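Local atomic coordinates of organophosphorus hydrolase (Pseudomonas pseudoalcaligenes, PDB entry 4LE6), a protein that probably hydrolyses organophosphate triesters at a two-zinc centre, as a phosphotriesterase of the metallo-beta-lactamase superfamily. Residues Leu243-Ile248 with Leu288-Ala293; Val218-Ser223 with Thr231-Lys236; Ala281-Asp286 with Gly301-Glu306; Leu50-Val55 with Thr87-Tyr92. One frame throughout, in Å; residues are numbered along the deposited sequence. Where two conformers were deposited one is given.

Contact 1 (Leu243-Ile248 with Leu288-Ala293). With ZN (zinc ion), chain J; ZN (zinc ion), chain K.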
loop_
_atom_site.group_PDB
_atom_site.type_symbol
_atom_site.label_atom_id
_atom_site.label_comp_id
_atom_site.label_asym_id
_atom_site.label_seq_id
_atom_site.Cartn_x
_atom_site.Cartn_y
_atom_site.Cartn_z
ATOM N N LEU A 243 -11.844 2.412 -13.351
ATOM C CA LEU A 243 -13.224 2.510 -12.914
ATOM C C LEU A 243 -13.227 2.946 -11.459
ATOM O O LEU A 243 -12.762 2.219 -10.584
ATOM C CB LEU A 243 -13.935 1.168 -13.063
ATOM C CG LEU A 243 -15.422 1.207 -12.722
ATOM C CD1 LEU A 243 -16.220 1.883 -13.834
ATOM C CD2 LEU A 243 -15.924 -0.208 -12.467
ATOM N N VAL A 244 -13.726 4.153 -11.218
ATOM C CA VAL A 244 -13.868 4.661 -9.865
ATOM C C VAL A 244 -15.237 4.200 -9.438
ATOM O O VAL A 244 -16.252 4.772 -9.865
ATOM C CB VAL A 244 -13.771 6.178 -9.798
ATOM C CG1 VAL A 244 -13.825 6.640 -8.335
ATOM C CG2 VAL A 244 -12.494 6.624 -10.484
ATOM N N TRP A 245 -15.271 3.154 -8.610
ATOM C CA TRP A 245 -16.476 2.317 -8.601
ATOM C C TRP A 245 -17.443 2.600 -7.469
ATOM O O TRP A 245 -18.564 2.113 -7.482
ATOM C CB TRP A 245 -16.156 0.811 -8.746
ATOM C CG TRP A 245 -15.648 0.058 -7.547
ATOM C CD1 TRP A 245 -15.502 0.508 -6.266
ATOM C CD2 TRP A 245 -15.207 -1.309 -7.545
ATOM N NE1 TRP A 245 -15.009 -0.505 -5.465
ATOM C CE2 TRP A 245 -14.820 -1.622 -6.231
ATOM C CE3 TRP A 245 -15.113 -2.298 -8.533
ATOM C CZ2 TRP A 245 -14.343 -2.884 -5.875
ATOM C CZ3 TRP A 245 -14.645 -3.551 -8.176
ATOM C CH2 TRP A 245 -14.263 -3.831 -6.858
ATOM N N GLY A 246 -17.019 3.411 -6.503
ATOM C CA GLY A 246 -17.861 3.743 -5.383
ATOM C C GLY A 246 -17.899 2.597 -4.380
ATOM O O GLY A 246 -16.864 2.048 -3.996
ATOM N N ASP A 247 -19.107 2.247 -3.962
ATOM C CA ASP A 247 -19.344 1.278 -2.908
ATOM C C ASP A 247 -19.798 -0.097 -3.434
ATOM O O ASP A 247 -20.643 -0.759 -2.819
ATOM C CB ASP A 247 -20.367 1.857 -1.928
ATOM C CG ASP A 247 -19.765 2.913 -1.013
ATOM O OD1 ASP A 247 -18.660 3.404 -1.320
ATOM O OD2 ASP A 247 -20.404 3.253 0.007
ATOM N N ILE A 248 -19.218 -0.526 -4.552
ATOM C CA ILE A 248 -19.406 -1.893 -5.067
ATOM C C ILE A 248 -19.149 -2.928 -3.985
ATOM O O ILE A 248 -19.810 -3.959 -3.912
ATOM C CB ILE A 248 -18.423 -2.176 -6.234
ATOM C CG1 ILE A 248 -18.740 -1.263 -7.414
ATOM C CG2 ILE A 248 -18.447 -3.665 -6.651
ATOM C CD1 ILE A 248 -20.216 -1.301 -7.868
ATOM N N LEU A 288 -9.164 -3.932 -15.944
ATOM C CA LEU A 288 -9.111 -2.483 -15.796
ATOM C C LEU A 288 -8.623 -2.146 -14.409
ATOM O O LEU A 288 -8.656 -2.985 -13.508
ATOM C CB LEU A 288 -10.458 -1.831 -16.088
ATOM C CG LEU A 288 -11.701 -2.472 -15.485
ATOM C CD1 LEU A 288 -11.788 -2.198 -13.994
ATOM C CD2 LEU A 288 -12.931 -1.962 -16.209
ATOM N N TRP A 289 -8.119 -0.933 -14.247
ATOM C CA TRP A 289 -7.760 -0.455 -12.926
ATOM C C TRP A 289 -9.061 -0.126 -12.192
ATOM O O TRP A 289 -10.033 0.333 -12.796
ATOM C CB TRP A 289 -6.910 0.811 -13.007
ATOM C CG TRP A 289 -5.509 0.631 -13.487
ATOM C CD1 TRP A 289 -5.045 0.822 -14.753
ATOM C CD2 TRP A 289 -4.370 0.261 -12.694
ATOM N NE1 TRP A 289 -3.690 0.592 -14.800
ATOM C CE2 TRP A 289 -3.253 0.239 -13.553
ATOM C CE3 TRP A 289 -4.191 -0.052 -11.344
ATOM C CZ2 TRP A 289 -1.968 -0.087 -13.106
ATOM C CZ3 TRP A 289 -2.923 -0.381 -10.901
ATOM C CH2 TRP A 289 -1.827 -0.395 -11.778
ATOM N N VAL A 290 -9.056 -0.316 -10.883
ATOM C CA VAL A 290 -10.202 -0.007 -10.051
ATOM C C VAL A 290 -9.770 0.986 -8.973
ATOM O O VAL A 290 -8.657 0.889 -8.449
ATOM C CB VAL A 290 -10.754 -1.295 -9.435
ATOM C CG1 VAL A 290 -11.707 -0.998 -8.300
ATOM C CG2 VAL A 290 -11.444 -2.137 -10.523
ATOM N N ALA A 291 -10.642 1.948 -8.682
ATOM C CA ALA A 291 -10.462 2.882 -7.568
ATOM C C ALA A 291 -11.690 2.764 -6.658
ATOM O O ALA A 291 -12.801 3.141 -7.068
ATOM C CB ALA A 291 -10.315 4.304 -8.092
ATOM N N GLY A 292 -11.497 2.226 -5.450
ATOM C CA GLY A 292 -12.608 1.823 -4.601
ATOM C C GLY A 292 -12.683 2.582 -3.296
ATOM O O GLY A 292 -11.762 2.548 -2.463
ATOM N N ALA A 293 -13.826 3.213 -3.080
ATOM C CA ALA A 293 -14.016 4.118 -1.959
ATOM C C ALA A 293 -13.708 3.490 -0.612
ATOM O O ALA A 293 -13.312 4.190 0.333
ATOM C CB ALA A 293 -15.432 4.649 -1.964
HETATM ZN ZN ZN J . -22.411 4.085 0.559
HETATM ZN ZN ZN K . -19.403 4.612 1.322
HETATM O O HOH W 1 -14.803 4.716 -5.589
HETATM O O HOH W 2 -21.063 4.753 2.070
#
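L243 and V244 pair with V290 and A291 as parallel neighbours, the axes of the two short strands approaching to 4.6 Å and diverging by 32°. W289 O accepts from L243 N at 2.8 Å, L243 O accepts from A291 N at 2.9 Å, and A291 O accepts from W245 N. Beyond this the ladder opens. A water takes the next rung, accepting from G246 N and donating to A291 O, so that this carbonyl is gripped twice; the bond from A293 N to G246 O is weak.

L243 and V290 project from one face of the sheet, V244 and A291 from the other, where V244 CG2 meets A291 CB at 4.0 Å. The indole of W245 makes the flat-group contact. With CG held between the backbone N and the carbonyl carbon (chi1 78°), the ring comes back toward the neighbouring strand, and V290 CG1 sits over one face, 3.6 Å from the centroid of the W245 six-membered ring, in a CH-pi contact. I248 CB covers the opposite face, leaving the ring clamped between two aliphatic groups. Further on, A293 CB comes within 3.5 Å of D247 OD1, while D247 OD2 bridges the two zinc ions at 2.1 and 2.2 Å, and a water also joins the metals. H139, H141 and H226 complete one metal site and D143, H144 and H294 the other. Such a beta-alpha-beta crossover through helix 269-286, with a bridging aspartate just past the first strand, illustrates how the metallo-beta-lactamase fold builds its dinuclear centre at strand ends.

Contact 2 (Val218-Ser223 with Thr231-Lys236). With EDO (1,2-ethanediol), chain H.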
loop_
_atom_site.group_PDB
_atom_site.type_symbol
_atom_site.label_atom_id
_atom_site.label_comp_id
_atom_site.label_asym_id
_atom_site.label_seq_id
_atom_site.Cartn_x
_atom_site.Cartn_y
_atom_site.Cartn_z
ATOM N N VAL A 218 -14.404 10.476 -19.923
ATOM C CA VAL A 218 -15.175 10.149 -18.722
ATOM C C VAL A 218 -16.590 9.728 -19.081
ATOM O O VAL A 218 -17.299 10.442 -19.787
ATOM C CB VAL A 218 -15.245 11.328 -17.754
ATOM C CG1 VAL A 218 -15.818 10.865 -16.421
ATOM C CG2 VAL A 218 -13.854 11.918 -17.549
ATOM N N SER A 219 -16.992 8.568 -18.578
ATOM C CA SER A 219 -18.328 8.035 -18.858
ATOM C C SER A 219 -18.944 7.412 -17.602
ATOM O O SER A 219 -18.243 7.075 -16.659
ATOM C CB SER A 219 -18.272 6.998 -19.977
ATOM O OG SER A 219 -17.335 5.993 -19.668
ATOM N N LEU A 220 -20.264 7.275 -17.610
ATOM C CA LEU A 220 -21.014 6.699 -16.503
ATOM C C LEU A 220 -21.144 5.193 -16.627
ATOM O O LEU A 220 -21.417 4.685 -17.703
ATOM C CB LEU A 220 -22.427 7.274 -16.508
ATOM C CG LEU A 220 -22.584 8.541 -15.686
ATOM C CD1 LEU A 220 -21.612 9.607 -16.169
ATOM C CD2 LEU A 220 -24.023 9.022 -15.783
ATOM N N VAL A 221 -21.005 4.491 -15.510
ATOM C CA VAL A 221 -21.262 3.068 -15.458
ATOM C C VAL A 221 -22.273 2.833 -14.336
ATOM O O VAL A 221 -21.900 2.828 -13.156
ATOM C CB VAL A 221 -19.966 2.278 -15.213
ATOM C CG1 VAL A 221 -20.267 0.794 -15.010
ATOM C CG2 VAL A 221 -18.996 2.486 -16.384
ATOM N N ALA A 222 -23.550 2.669 -14.696
ATOM C CA ALA A 222 -24.600 2.478 -13.693
ATOM C C ALA A 222 -24.257 1.243 -12.878
ATOM O O ALA A 222 -23.831 0.250 -13.461
ATOM C CB ALA A 222 -25.974 2.309 -14.360
ATOM N N SER A 223 -24.428 1.312 -11.556
ATOM C CA SER A 223 -24.117 0.205 -10.640
ATOM C C SER A 223 -25.129 0.246 -9.487
ATOM O O SER A 223 -24.754 0.369 -8.313
ATOM C CB SER A 223 -22.686 0.328 -10.078
ATOM O OG SER A 223 -22.501 1.588 -9.478
ATOM N N THR A 231 -23.763 4.953 -8.810
ATOM C CA THR A 231 -23.107 5.062 -10.124
ATOM C C THR A 231 -21.589 4.982 -10.019
ATOM O O THR A 231 -20.995 5.557 -9.108
ATOM C CB THR A 231 -23.459 6.404 -10.805
ATOM O OG1 THR A 231 -24.880 6.513 -10.925
ATOM C CG2 THR A 231 -22.841 6.509 -12.216
ATOM N N SER A 232 -20.969 4.251 -10.946
ATOM C CA SER A 232 -19.521 4.159 -11.059
ATOM C C SER A 232 -19.064 5.021 -12.232
ATOM O O SER A 232 -19.848 5.277 -13.136
ATOM C CB SER A 232 -19.097 2.701 -11.276
ATOM O OG SER A 232 -19.586 1.884 -10.231
ATOM N N TYR A 233 -17.808 5.468 -12.227
ATOM C CA TYR A 233 -17.320 6.329 -13.305
ATOM C C TYR A 233 -16.092 5.740 -13.988
ATOM O O TYR A 233 -15.126 5.371 -13.333
ATOM C CB TYR A 233 -17.029 7.736 -12.773
ATOM C CG TYR A 233 -18.265 8.422 -12.215
ATOM C CD1 TYR A 233 -19.216 8.990 -13.055
ATOM C CD2 TYR A 233 -18.489 8.475 -10.852
ATOM C CE1 TYR A 233 -20.348 9.604 -12.546
ATOM C CE2 TYR A 233 -19.599 9.085 -10.332
ATOM C CZ TYR A 233 -20.533 9.649 -11.184
ATOM O OH TYR A 233 -21.644 10.260 -10.645
ATOM N N LEU A 234 -16.134 5.691 -15.316
ATOM C CA LEU A 234 -15.047 5.126 -16.101
ATOM C C LEU A 234 -14.223 6.239 -16.757
ATOM O O LEU A 234 -14.779 7.139 -17.407
ATOM C CB LEU A 234 -15.617 4.182 -17.157
ATOM C CG LEU A 234 -14.630 3.450 -18.059
ATOM C CD1 LEU A 234 -13.792 2.468 -17.258
ATOM C CD2 LEU A 234 -15.425 2.746 -19.162
ATOM N N PHE A 235 -12.910 6.161 -16.543
ATOM C CA PHE A 235 -11.916 7.058 -17.122
ATOM C C PHE A 235 -11.042 6.242 -18.066
ATOM O O PHE A 235 -10.566 5.160 -17.694
ATOM C CB PHE A 235 -11.057 7.687 -16.018
ATOM C CG PHE A 235 -11.805 8.652 -15.162
ATOM C CD1 PHE A 235 -12.643 8.207 -14.160
ATOM C CD2 PHE A 235 -11.710 10.008 -15.391
ATOM C CE1 PHE A 235 -13.369 9.113 -13.402
ATOM C CE2 PHE A 235 -12.420 10.904 -14.643
ATOM C CZ PHE A 235 -13.260 10.457 -13.653
ATOM N N LYS A 236 -10.865 6.737 -19.286
ATOM C CA LYS A 236 -10.057 6.072 -20.310
ATOM C C LYS A 236 -9.067 7.047 -20.922
ATOM O O LYS A 236 -9.454 8.143 -21.334
ATOM C CB LYS A 236 -10.938 5.581 -21.451
ATOM C CG LYS A 236 -11.966 4.530 -21.081
ATOM C CD LYS A 236 -12.607 3.982 -22.367
ATOM C CE LYS A 236 -14.109 3.795 -22.230
ATOM N NZ LYS A 236 -14.776 3.546 -23.557
HETATM C C1 EDO H . -27.268 5.252 -12.398
HETATM O O1 EDO H . -26.269 5.417 -13.408
HETATM C C2 EDO H . -27.233 3.854 -11.796
HETATM O O2 EDO H . -27.823 3.889 -10.499
HETATM O O HOH W 3 -14.779 6.559 -20.229
#
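The antiparallel hairpin of V218-A222 and T231-K236 forms one margin of the second sheet, with V218-A222 as its outermost strand within the chain. S219 with L234 and V221 with S232 are its hydrogen-bonded pairs, and each exchanges two bonds: S219 N and L234 O lie 2.9 Å apart, V221 N and S232 O 2.8 Å. V218 with F235, L220 with Y233 and A222 with T231 are the non-hydrogen-bonded pairs, all directed to one face.

On that face V218 and F235 run alongside each other in the same direction. V218 CG1, anti to the backbone N (chi1 -169°), stands over the phenyl face toward its rim, while V218 CG2 reaches F235 CE2 at 3.4 Å. L220 takes a different route to its aromatic neighbour: its CD1 meets the edge of Y233, 3.8 Å from CE1, while T231 CG2 lies over one face of the same ring. The phenol end is held elsewhere, by L137 O.

Across the other face V221 CG2 packs on L234 CB at 3.9 Å. S219 OG is joined to L234 O through a water, and at the turn end S223 OG approaches S232 OG to 3.0 Å. These two hydroxyls have hydrogen-bond partners beyond the hairpin, H230 ND1 for S223 and W245 O for S232. Because H230 NE2 in turn meets the backbone N of the zinc ligand D247, the hydroxyls are perhaps an outer layer around the metal site, whereas the V218-F235 and L220-Y233 contacts are purely apolar.

Contact 3 (Ala281-Asp286 with Gly301-Glu306)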
loop_
_atom_site.group_PDB
_atom_site.type_symbol
_atom_site.label_atom_id
_atom_site.label_comp_id
_atom_site.label_asym_id
_atom_site.label_seq_id
_atom_site.Cartn_x
_atom_site.Cartn_y
_atom_site.Cartn_z
ATOM N N ALA A 281 -16.903 -9.202 -12.420
ATOM C CA ALA A 281 -16.644 -10.007 -13.609
ATOM C C ALA A 281 -16.026 -9.151 -14.726
ATOM O O ALA A 281 -15.016 -9.540 -15.332
ATOM C CB ALA A 281 -17.919 -10.670 -14.087
ATOM N N GLU A 282 -16.618 -7.978 -14.976
ATOM C CA GLU A 282 -16.124 -7.073 -16.019
ATOM C C GLU A 282 -14.717 -6.537 -15.723
ATOM O O GLU A 282 -13.855 -6.490 -16.608
ATOM C CB GLU A 282 -17.101 -5.895 -16.187
ATOM C CG GLU A 282 -16.557 -4.704 -16.951
ATOM C CD GLU A 282 -17.612 -3.630 -17.182
ATOM O OE1 GLU A 282 -18.674 -3.677 -16.517
ATOM O OE2 GLU A 282 -17.377 -2.742 -18.031
ATOM N N ALA A 283 -14.491 -6.104 -14.492
ATOM C CA ALA A 283 -13.180 -5.587 -14.110
ATOM C C ALA A 283 -12.117 -6.672 -14.282
ATOM O O ALA A 283 -11.007 -6.405 -14.764
ATOM C CB ALA A 283 -13.202 -5.118 -12.671
ATOM N N ALA A 284 -12.447 -7.898 -13.883
ATOM C CA ALA A 284 -11.486 -9.002 -14.009
ATOM C C ALA A 284 -11.222 -9.336 -15.477
ATOM O O ALA A 284 -10.072 -9.542 -15.893
ATOM C CB ALA A 284 -11.989 -10.254 -13.275
ATOM N N THR A 285 -12.294 -9.409 -16.261
ATOM C CA THR A 285 -12.169 -9.743 -17.677
ATOM C C THR A 285 -11.387 -8.702 -18.485
ATOM O O THR A 285 -10.510 -9.048 -19.274
ATOM C CB THR A 285 -13.560 -9.885 -18.301
ATOM O OG1 THR A 285 -14.166 -11.077 -17.794
ATOM C CG2 THR A 285 -13.482 -9.937 -19.828
ATOM N N ASP A 286 -11.731 -7.434 -18.309
ATOM C CA ASP A 286 -11.113 -6.345 -19.067
ATOM C C ASP A 286 -9.826 -5.824 -18.394
ATOM O O ASP A 286 -9.224 -4.874 -18.880
ATOM C CB ASP A 286 -12.110 -5.184 -19.215
ATOM C CG ASP A 286 -13.375 -5.576 -19.985
ATOM O OD1 ASP A 286 -13.316 -6.479 -20.845
ATOM O OD2 ASP A 286 -14.441 -4.970 -19.729
ATOM N N GLY A 301 -5.942 -0.700 -7.801
ATOM C CA GLY A 301 -5.463 -2.029 -8.098
ATOM C C GLY A 301 -6.295 -2.718 -9.150
ATOM O O GLY A 301 -7.046 -2.063 -9.861
ATOM N N HIS A 302 -6.154 -4.040 -9.238
ATOM C CA HIS A 302 -6.876 -4.830 -10.225
ATOM C C HIS A 302 -7.631 -5.931 -9.532
ATOM O O HIS A 302 -7.323 -6.300 -8.395
ATOM C CB HIS A 302 -5.931 -5.485 -11.230
ATOM C CG HIS A 302 -5.188 -4.518 -12.090
ATOM N ND1 HIS A 302 -4.023 -3.905 -11.683
ATOM C CD2 HIS A 302 -5.438 -4.059 -13.338
ATOM C CE1 HIS A 302 -3.584 -3.115 -12.646
ATOM N NE2 HIS A 302 -4.429 -3.186 -13.661
ATOM N N VAL A 303 -8.624 -6.452 -10.241
ATOM C CA VAL A 303 -9.400 -7.599 -9.796
ATOM C C VAL A 303 -8.982 -8.819 -10.598
ATOM O O VAL A 303 -8.941 -8.767 -11.828
ATOM C CB VAL A 303 -10.904 -7.381 -10.061
ATOM C CG1 VAL A 303 -11.716 -8.558 -9.523
ATOM C CG2 VAL A 303 -11.361 -6.097 -9.433
ATOM N N ARG A 304 -8.712 -9.915 -9.894
ATOM C CA ARG A 304 -8.339 -11.173 -10.513
ATOM C C ARG A 304 -9.430 -12.190 -10.230
ATOM O O ARG A 304 -9.963 -12.258 -9.117
ATOM C CB ARG A 304 -7.015 -11.671 -9.927
ATOM C CG ARG A 304 -6.561 -13.040 -10.420
ATOM C CD ARG A 304 -5.192 -13.435 -9.821
ATOM N NE ARG A 304 -5.306 -13.864 -8.427
ATOM C CZ ARG A 304 -4.592 -13.395 -7.403
ATOM N NH1 ARG A 304 -3.660 -12.472 -7.565
ATOM N NH2 ARG A 304 -4.818 -13.876 -6.194
ATOM N N LYS A 305 -9.761 -12.984 -11.239
ATOM C CA LYS A 305 -10.727 -14.042 -11.049
ATOM C C LYS A 305 -10.030 -15.254 -10.432
ATOM O O LYS A 305 -8.955 -15.648 -10.868
ATOM C CB LYS A 305 -11.375 -14.430 -12.374
ATOM C CG LYS A 305 -12.548 -15.375 -12.189
ATOM C CD LYS A 305 -13.124 -15.859 -13.507
ATOM C CE LYS A 305 -14.298 -16.784 -13.269
ATOM N NZ LYS A 305 -13.881 -17.996 -12.506
ATOM N N GLU A 306 -10.641 -15.821 -9.394
ATOM C CA GLU A 306 -10.157 -17.044 -8.763
ATOM C C GLU A 306 -11.076 -18.192 -9.179
ATOM O O GLU A 306 -12.079 -17.956 -9.839
ATOM C CB GLU A 306 -10.172 -16.886 -7.250
ATOM C CG GLU A 306 -9.152 -15.884 -6.722
ATOM C CD GLU A 306 -7.729 -16.412 -6.774
ATOM O OE1 GLU A 306 -7.506 -17.608 -6.472
ATOM O OE2 GLU A 306 -6.819 -15.634 -7.127
HETATM O O HOH W 4 -8.939 -5.630 -12.897
HETATM O O HOH W 5 -8.168 -9.462 -14.177
#
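The helical segment 281-286 passes over strand G301-K305 almost at right angles (96°), with A284 and V303 the closest pair of CA atoms at 4.9 Å. V303 straddles two alanines: its CG2 touches A283 CB at 3.9 Å and its CG1 touches A284 CB at 4.1 Å. CG1 takes the place anti to the backbone N (chi1 -177°), which sends the two methyls to different alanines. The small alanines let the backbones close in as well, for A284 CA makes a CH...O contact of 3.4 Å with V303 O.

Water supplies the polar link. One molecule donates to both A284 O and V303 O, each at 2.6 Å, and a second accepts from V303 N at 2.8 Å and lies 2.9 Å from A283 O. Farther along, R304 NE and NH2 both grip E306 OE2, which lies in the guanidinium plane, in a salt bridge within segment 301-306.

The contact thus combines a small apolar core with bridging waters: the helix rests on the sheet through methyl groups, and solvent rather than direct bonding connects the backbone carbonyls of A284 and V303 at its flank, while R304 NH1 bonds to R76 O of the second subunit.

Contact 4 (Leu50-Val55 with Thr87-Tyr92)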
loop_
_atom_site.group_PDB
_atom_site.type_symbol
_atom_site.label_atom_id
_atom_site.label_comp_id
_atom_site.label_asym_id
_atom_site.label_seq_id
_atom_site.Cartn_x
_atom_site.Cartn_y
_atom_site.Cartn_z
ATOM N N LEU A 50 -7.042 10.069 -2.668
ATOM C CA LEU A 50 -7.133 10.937 -1.490
ATOM C C LEU A 50 -7.840 10.231 -0.336
ATOM O O LEU A 50 -8.961 9.755 -0.487
ATOM C CB LEU A 50 -7.933 12.198 -1.825
ATOM C CG LEU A 50 -7.354 13.071 -2.935
ATOM C CD1 LEU A 50 -8.342 14.152 -3.284
ATOM C CD2 LEU A 50 -6.020 13.676 -2.479
ATOM N N TYR A 51 -7.200 10.217 0.825
ATOM C CA TYR A 51 -7.705 9.512 2.000
ATOM C C TYR A 51 -8.579 10.443 2.821
ATOM O O TYR A 51 -8.176 11.564 3.100
ATOM C CB TYR A 51 -6.509 9.064 2.818
ATOM C CG TYR A 51 -6.773 8.217 4.032
ATOM C CD1 TYR A 51 -7.365 6.958 3.928
ATOM C CD2 TYR A 51 -6.368 8.647 5.296
ATOM C CE1 TYR A 51 -7.570 6.170 5.069
ATOM C CE2 TYR A 51 -6.564 7.855 6.425
ATOM C CZ TYR A 51 -7.159 6.629 6.303
ATOM O OH TYR A 51 -7.344 5.862 7.441
ATOM N N ASP A 52 -9.771 9.990 3.213
ATOM C CA ASP A 52 -10.630 10.795 4.085
ATOM C C ASP A 52 -10.456 10.488 5.547
ATOM O O ASP A 52 -10.853 11.284 6.403
ATOM C CB ASP A 52 -12.121 10.611 3.757
ATOM C CG ASP A 52 -12.969 11.752 4.310
ATOM O OD1 ASP A 52 -12.594 12.931 4.102
ATOM O OD2 ASP A 52 -13.975 11.484 4.997
ATOM N N GLY A 53 -9.899 9.314 5.830
ATOM C CA GLY A 53 -9.821 8.802 7.177
ATOM C C GLY A 53 -10.444 7.418 7.244
ATOM O O GLY A 53 -10.521 6.716 6.235
ATOM N N TYR A 54 -10.915 7.023 8.420
ATOM C CA TYR A 54 -11.498 5.696 8.588
ATOM C C TYR A 54 -12.721 5.735 9.482
ATOM O O TYR A 54 -12.926 6.681 10.237
ATOM C CB TYR A 54 -10.483 4.723 9.207
ATOM C CG TYR A 54 -10.014 5.145 10.592
ATOM C CD1 TYR A 54 -10.696 4.751 11.744
ATOM C CD2 TYR A 54 -8.909 5.966 10.749
ATOM C CE1 TYR A 54 -10.281 5.155 12.997
ATOM C CE2 TYR A 54 -8.476 6.359 12.018
ATOM C CZ TYR A 54 -9.170 5.951 13.128
ATOM O OH TYR A 54 -8.749 6.340 14.381
ATOM N N VAL A 55 -13.529 4.690 9.378
ATOM C CA VAL A 55 -14.623 4.477 10.304
ATOM C C VAL A 55 -14.619 2.992 10.729
ATOM O O VAL A 55 -14.354 2.108 9.914
ATOM C CB VAL A 55 -15.970 4.872 9.651
ATOM C CG1 VAL A 55 -16.211 4.076 8.374
ATOM C CG2 VAL A 55 -17.103 4.680 10.632
ATOM N N THR A 87 -12.398 0.724 8.492
ATOM C CA THR A 87 -12.695 0.811 7.088
ATOM C C THR A 87 -12.285 2.186 6.561
ATOM O O THR A 87 -12.649 3.219 7.119
ATOM C CB THR A 87 -14.181 0.560 6.840
ATOM O OG1 THR A 87 -14.528 -0.752 7.303
ATOM C CG2 THR A 87 -14.515 0.670 5.359
ATOM N N ALA A 88 -11.527 2.170 5.473
ATOM C CA ALA A 88 -11.039 3.375 4.815
ATOM C C ALA A 88 -12.165 4.014 4.035
ATOM O O ALA A 88 -13.101 3.325 3.602
ATOM C CB ALA A 88 -9.916 3.018 3.858
ATOM N N VAL A 89 -12.074 5.326 3.868
ATOM C CA VAL A 89 -12.970 6.075 3.001
ATOM C C VAL A 89 -12.074 6.886 2.066
ATOM O O VAL A 89 -11.284 7.716 2.519
ATOM C CB VAL A 89 -13.864 7.015 3.815
ATOM C CG1 VAL A 89 -14.740 7.875 2.901
ATOM C CG2 VAL A 89 -14.729 6.219 4.779
ATOM N N ASN A 90 -12.160 6.613 0.768
ATOM C CA ASN A 90 -11.304 7.260 -0.210
ATOM C C ASN A 90 -12.080 8.111 -1.219
ATOM O O ASN A 90 -13.251 7.861 -1.503
ATOM C CB ASN A 90 -10.502 6.215 -0.979
ATOM C CG ASN A 90 -9.784 5.242 -0.074
ATOM O OD1 ASN A 90 -9.133 5.625 0.907
ATOM N ND2 ASN A 90 -9.866 3.968 -0.421
ATOM N N ALA A 91 -11.416 9.127 -1.750
ATOM C CA ALA A 91 -11.947 9.879 -2.885
ATOM C C ALA A 91 -10.851 9.937 -3.944
ATOM O O ALA A 91 -9.694 9.604 -3.654
ATOM C CB ALA A 91 -12.364 11.248 -2.465
ATOM N N TYR A 92 -11.202 10.338 -5.164
ATOM C CA TYR A 92 -10.210 10.326 -6.245
ATOM C C TYR A 92 -10.232 11.591 -7.078
ATOM O O TYR A 92 -11.285 12.036 -7.480
ATOM C CB TYR A 92 -10.425 9.085 -7.111
ATOM C CG TYR A 92 -10.210 7.856 -6.273
ATOM C CD1 TYR A 92 -8.933 7.334 -6.094
ATOM C CD2 TYR A 92 -11.261 7.271 -5.582
ATOM C CE1 TYR A 92 -8.724 6.235 -5.314
ATOM C CE2 TYR A 92 -11.050 6.172 -4.785
ATOM C CZ TYR A 92 -9.770 5.673 -4.646
ATOM O OH TYR A 92 -9.542 4.577 -3.833
#
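D52 faces V89 across the antiparallel strands, and its side chain leads from that neighbour to three backbone N-H groups. CB starts close to the partner backbone, 3.3 Å from V89 O, and lies 3.9 Å from V89 CG1. CG then turns anti to the backbone N (chi1 -161°), carrying the carboxylate away to its donors: OD1 accepts from V118 at the start of helix 118-124, OD2 from A107 and G116 in the loops. Three donors thus satisfy this buried acid and probably stabilise its charge.

The backbone around it is irregular. V89 O accepts from D52 N at 2.8 Å, nearly along the C=O axis, but V89 N donates to G53 O, one residue after D52, at a longer 3.2 Å. Nearby, the Y51 ring has G53 N over the centre of one face and N90 OD1 at its edge, 3.7 Å from Y51 CD1; that buried oxygen has no polar partner in the model, whereas N90 ND2 is bonded to L295 O and G292 O.

Two residues opposite one make this a beta bulge in the first sheet of the alpha-beta/beta-alpha sandwich. It lies beside the metal site, where A88 O holds ND1 of the zinc ligand H294.

In the fold
From the N terminus, contact 4 comes first, bringing 87-92 back against 50-55 in the first sheet across a loop holding helix 67-76. The zinc ligands H139, H141, D143 and H144 follow before the chain enters the second sheet, where contact 2 closes the shortest loop, a hairpin. Contact 1 opens after it on the next strand, and its loop through helix 269-286 crosses that of contact 3: their segments alternate along the chain (243-248, 281-286, 288-293, 301-306). Contacts 2, 1 and 3 therefore run through neighbouring strands of one sheet. One link between the two halves is A293 O with N90 N (2.7 Å, probably a hydrogen bond), and contacts 3 and 4 both touch the second subunit.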